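Local coordinates for imelysin-like protein (Psychrobacter arcticus, PDB 3PF0) that is of unknown function but belongs to the imelysin (M75) peptidase family and may be a metalloendopeptidase, at residues 85-99 with 175-187. Residues are numbered along the deposited sequence; the frame is centred on the assembly and turned at random.
Sequences CQKAPVSGDELQALR and LYANDSLDAGQCA
Arg99 reaches along the face of the Tyr176 ring to Leu175 of helix 167-176. Its chain is extended from CG to NE (chi2 175°, chi3 177°), which carries the guanidinium flat over the ring, planes 12° apart, in a cation-pi stack. Arg99 NE (2.9 Å) and Arg99 NH2 (3.1 Å) both donate to Leu175 O, so arginine suits this place: its planar cation stacks and donates twice at once.

Beyond it the packing is tight, and branched leucines and Val90 fill the apolar interior. Leu95 CD1 meets Leu181 CG at 3.8 Å, the side chains crossing at about a right angle, while Leu98, backed by Leu80 and Ala81 of helix 48-84, closes on Leu175 and Leu181. Val90 CG2 lies 3.6 Å from Cys186 SG.

The solvent rim is looser. One water joins Gly92 N to Asp179 O; two others bind Tyr176 OH beside the stack. Farther off, Asp182's short carboxylate accepts from Gln185 N, and Gln185's longer amide reaches back to Asp182 N, a capping box starting helix 183-214.

Bordering the leucine packing, Val90 and Leu181 form a lone antiparallel bridge between two interhelical loops; the Cys85-Cys186 disulfide pins the first loop to helix 183-214, at one end of an all-helical imelysin-family bundle.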
# COMPACT_ATOMS: atom_id res chain seq x y z
N CYS A 85 -6.82 -19.26 -18.53
CA CYS A 85 -6.32 -20.58 -18.14
C CYS A 85 -7.13 -21.77 -18.71
O CYS A 85 -6.63 -22.89 -18.70
CB CYS A 85 -6.13 -20.67 -16.64
SG CYS A 85 -4.71 -19.70 -16.05
N GLN A 86 -8.28 -21.49 -19.34
CA GLN A 86 -9.07 -22.49 -20.06
C GLN A 86 -8.31 -22.94 -21.34
O GLN A 86 -8.53 -24.05 -21.83
CB GLN A 86 -10.45 -21.94 -20.40
CG GLN A 86 -11.42 -22.02 -19.24
CD GLN A 86 -12.79 -21.51 -19.60
OE1 GLN A 86 -13.18 -20.40 -19.24
NE2 GLN A 86 -13.56 -22.32 -20.33
N LYS A 87 -7.41 -22.08 -21.85
CA LYS A 87 -6.58 -22.36 -23.03
C LYS A 87 -5.08 -22.40 -22.61
O LYS A 87 -4.23 -21.75 -23.24
CB LYS A 87 -6.84 -21.34 -24.15
CG LYS A 87 -8.26 -21.36 -24.71
CD LYS A 87 -8.50 -20.26 -25.73
CE LYS A 87 -9.96 -20.14 -26.11
NZ LYS A 87 -10.17 -19.16 -27.21
N ALA A 88 -4.77 -23.17 -21.54
CA ALA A 88 -3.41 -23.37 -21.02
C ALA A 88 -2.57 -24.23 -21.98
O ALA A 88 -3.13 -25.14 -22.60
CB ALA A 88 -3.47 -24.01 -19.64
N PRO A 89 -1.26 -23.94 -22.18
CA PRO A 89 -0.43 -22.92 -21.50
C PRO A 89 -0.77 -21.48 -21.91
O PRO A 89 -1.16 -21.22 -23.06
CB PRO A 89 1.00 -23.31 -21.91
CG PRO A 89 0.84 -23.99 -23.23
CD PRO A 89 -0.45 -24.76 -23.11
N VAL A 90 -0.66 -20.56 -20.95
CA VAL A 90 -0.95 -19.14 -21.16
C VAL A 90 0.37 -18.40 -21.42
O VAL A 90 1.29 -18.49 -20.62
CB VAL A 90 -1.76 -18.54 -19.98
CG1 VAL A 90 -1.98 -17.03 -20.15
CG2 VAL A 90 -3.09 -19.26 -19.80
N SER A 91 0.46 -17.70 -22.56
CA SER A 91 1.63 -16.91 -22.96
C SER A 91 1.17 -15.70 -23.80
O SER A 91 -0.03 -15.42 -23.86
CB SER A 91 2.63 -17.77 -23.72
OG SER A 91 2.04 -18.35 -24.88
N GLY A 92 2.13 -15.02 -24.43
CA GLY A 92 1.91 -13.88 -25.31
C GLY A 92 1.04 -12.80 -24.71
O GLY A 92 1.16 -12.48 -23.52
N ASP A 93 0.10 -12.27 -25.52
CA ASP A 93 -0.85 -11.21 -25.14
C ASP A 93 -1.63 -11.53 -23.85
O ASP A 93 -1.89 -10.61 -23.07
CB ASP A 93 -1.86 -10.99 -26.29
CG ASP A 93 -1.27 -10.44 -27.57
OD1 ASP A 93 -0.25 -9.72 -27.50
OD2 ASP A 93 -1.87 -10.67 -28.64
N GLU A 94 -2.03 -12.80 -23.66
CA GLU A 94 -2.81 -13.26 -22.49
C GLU A 94 -1.98 -13.17 -21.22
O GLU A 94 -2.48 -12.65 -20.22
CB GLU A 94 -3.36 -14.69 -22.69
CG GLU A 94 -4.41 -14.80 -23.78
CD GLU A 94 -3.91 -14.80 -25.22
OE1 GLU A 94 -2.68 -14.88 -25.44
OE2 GLU A 94 -4.76 -14.72 -26.13
N LEU A 95 -0.71 -13.59 -21.26
CA LEU A 95 0.17 -13.49 -20.08
C LEU A 95 0.49 -12.02 -19.76
O LEU A 95 0.53 -11.67 -18.58
CB LEU A 95 1.47 -14.31 -20.22
CG LEU A 95 2.43 -14.26 -19.01
CD1 LEU A 95 1.80 -14.86 -17.73
CD2 LEU A 95 3.73 -14.91 -19.32
N GLN A 96 0.68 -11.17 -20.80
CA GLN A 96 0.96 -9.75 -20.58
C GLN A 96 -0.23 -9.05 -19.90
O GLN A 96 -0.02 -8.27 -18.98
CB GLN A 96 1.35 -9.03 -21.88
CG GLN A 96 2.18 -7.74 -21.65
CD GLN A 96 3.35 -7.92 -20.69
OE1 GLN A 96 4.23 -8.78 -20.87
NE2 GLN A 96 3.37 -7.10 -19.63
N ALA A 97 -1.46 -9.39 -20.31
CA ALA A 97 -2.69 -8.87 -19.72
C ALA A 97 -2.77 -9.25 -18.23
O ALA A 97 -3.14 -8.41 -17.41
CB ALA A 97 -3.90 -9.41 -20.48
N LEU A 98 -2.36 -10.48 -17.87
CA LEU A 98 -2.34 -10.92 -16.47
C LEU A 98 -1.29 -10.14 -15.65
O LEU A 98 -1.56 -9.75 -14.51
CB LEU A 98 -2.08 -12.44 -16.34
CG LEU A 98 -3.20 -13.38 -16.80
CD1 LEU A 98 -2.86 -14.82 -16.50
CD2 LEU A 98 -4.54 -13.05 -16.16
N ARG A 99 -0.14 -9.87 -16.26
CA ARG A 99 0.96 -9.11 -15.64
C ARG A 99 0.57 -7.64 -15.45
O ARG A 99 0.85 -7.08 -14.40
CB ARG A 99 2.23 -9.22 -16.50
CG ARG A 99 2.89 -10.58 -16.39
CD ARG A 99 4.07 -10.65 -17.33
NE ARG A 99 4.78 -11.92 -17.22
CZ ARG A 99 5.90 -12.20 -17.88
NH1 ARG A 99 6.43 -11.31 -18.70
NH2 ARG A 99 6.49 -13.38 -17.72
N LEU A 175 3.59 -15.10 -11.94
CA LEU A 175 3.40 -14.46 -13.26
C LEU A 175 4.72 -14.09 -13.97
O LEU A 175 4.75 -14.04 -15.20
CB LEU A 175 2.50 -13.22 -13.15
CG LEU A 175 1.03 -13.52 -12.81
CD1 LEU A 175 0.31 -12.27 -12.38
CD2 LEU A 175 0.31 -14.20 -13.96
N TYR A 176 5.80 -13.88 -13.21
CA TYR A 176 7.09 -13.50 -13.78
C TYR A 176 8.16 -14.60 -13.76
O TYR A 176 9.28 -14.34 -14.22
CB TYR A 176 7.62 -12.26 -13.06
CG TYR A 176 6.99 -11.00 -13.58
CD1 TYR A 176 5.79 -10.53 -13.05
CD2 TYR A 176 7.56 -10.29 -14.63
CE1 TYR A 176 5.18 -9.39 -13.55
CE2 TYR A 176 6.97 -9.13 -15.13
CZ TYR A 176 5.78 -8.68 -14.59
OH TYR A 176 5.21 -7.54 -15.08
N ALA A 177 7.83 -15.82 -13.30
CA ALA A 177 8.76 -16.95 -13.24
C ALA A 177 9.21 -17.39 -14.62
O ALA A 177 10.37 -17.78 -14.80
CB ALA A 177 8.12 -18.14 -12.53
N ASN A 178 8.28 -17.37 -15.60
CA ASN A 178 8.52 -17.78 -16.99
C ASN A 178 7.70 -16.93 -17.94
O ASN A 178 6.85 -16.16 -17.48
CB ASN A 178 8.17 -19.27 -17.18
CG ASN A 178 9.03 -20.25 -16.40
OD1 ASN A 178 10.23 -20.41 -16.66
ND2 ASN A 178 8.43 -20.93 -15.43
N ASP A 179 7.91 -17.08 -19.26
CA ASP A 179 7.14 -16.37 -20.29
C ASP A 179 5.90 -17.20 -20.70
O ASP A 179 5.27 -16.93 -21.71
CB ASP A 179 8.02 -16.00 -21.50
CG ASP A 179 8.55 -17.13 -22.36
OD1 ASP A 179 8.62 -18.27 -21.86
OD2 ASP A 179 8.96 -16.86 -23.52
N SER A 180 5.56 -18.20 -19.87
CA SER A 180 4.46 -19.13 -20.09
C SER A 180 3.97 -19.70 -18.77
O SER A 180 4.78 -19.97 -17.88
CB SER A 180 4.93 -20.27 -21.00
OG SER A 180 3.88 -21.16 -21.31
N LEU A 181 2.64 -19.86 -18.64
CA LEU A 181 2.00 -20.47 -17.47
C LEU A 181 1.46 -21.83 -17.87
O LEU A 181 0.62 -21.89 -18.77
CB LEU A 181 0.83 -19.62 -16.90
CG LEU A 181 1.12 -18.26 -16.25
CD1 LEU A 181 -0.19 -17.57 -15.91
CD2 LEU A 181 1.91 -18.41 -14.97
N ASP A 182 1.90 -22.90 -17.20
CA ASP A 182 1.36 -24.24 -17.48
C ASP A 182 0.11 -24.46 -16.60
O ASP A 182 -0.26 -23.56 -15.83
CB ASP A 182 2.42 -25.35 -17.32
CG ASP A 182 3.01 -25.56 -15.93
OD1 ASP A 182 2.34 -25.22 -14.93
OD2 ASP A 182 4.12 -26.14 -15.84
N ALA A 183 -0.53 -25.64 -16.71
CA ALA A 183 -1.75 -25.96 -15.97
C ALA A 183 -1.63 -25.73 -14.44
O ALA A 183 -2.52 -25.11 -13.85
CB ALA A 183 -2.18 -27.40 -16.25
N GLY A 184 -0.53 -26.20 -13.83
CA GLY A 184 -0.26 -26.04 -12.40
C GLY A 184 -0.05 -24.59 -11.99
O GLY A 184 -0.61 -24.14 -10.98
N GLN A 185 0.73 -23.83 -12.79
CA GLN A 185 0.97 -22.40 -12.54
C GLN A 185 -0.33 -21.58 -12.68
O GLN A 185 -0.56 -20.65 -11.93
CB GLN A 185 2.06 -21.86 -13.47
CG GLN A 185 3.46 -22.16 -12.96
CD GLN A 185 4.49 -22.27 -14.06
OE1 GLN A 185 4.20 -22.20 -15.27
NE2 GLN A 185 5.73 -22.45 -13.66
N CYS A 186 -1.19 -22.00 -13.62
CA CYS A 186 -2.51 -21.41 -13.88
C CYS A 186 -3.44 -21.58 -12.68
O CYS A 186 -4.10 -20.62 -12.28
CB CYS A 186 -3.11 -22.02 -15.13
SG CYS A 186 -3.13 -20.90 -16.54
N ALA A 187 -3.44 -22.80 -12.09
CA ALA A 187 -4.24 -23.14 -10.92
C ALA A 187 -3.81 -22.30 -9.72
O ALA A 187 -4.67 -21.91 -8.93
CB ALA A 187 -4.12 -24.63 -10.59
O HOH W 1 4.99 -15.02 -23.54
O HOH W 2 5.57 -7.18 -17.89
O HOH W 3 3.37 -5.96 -14.41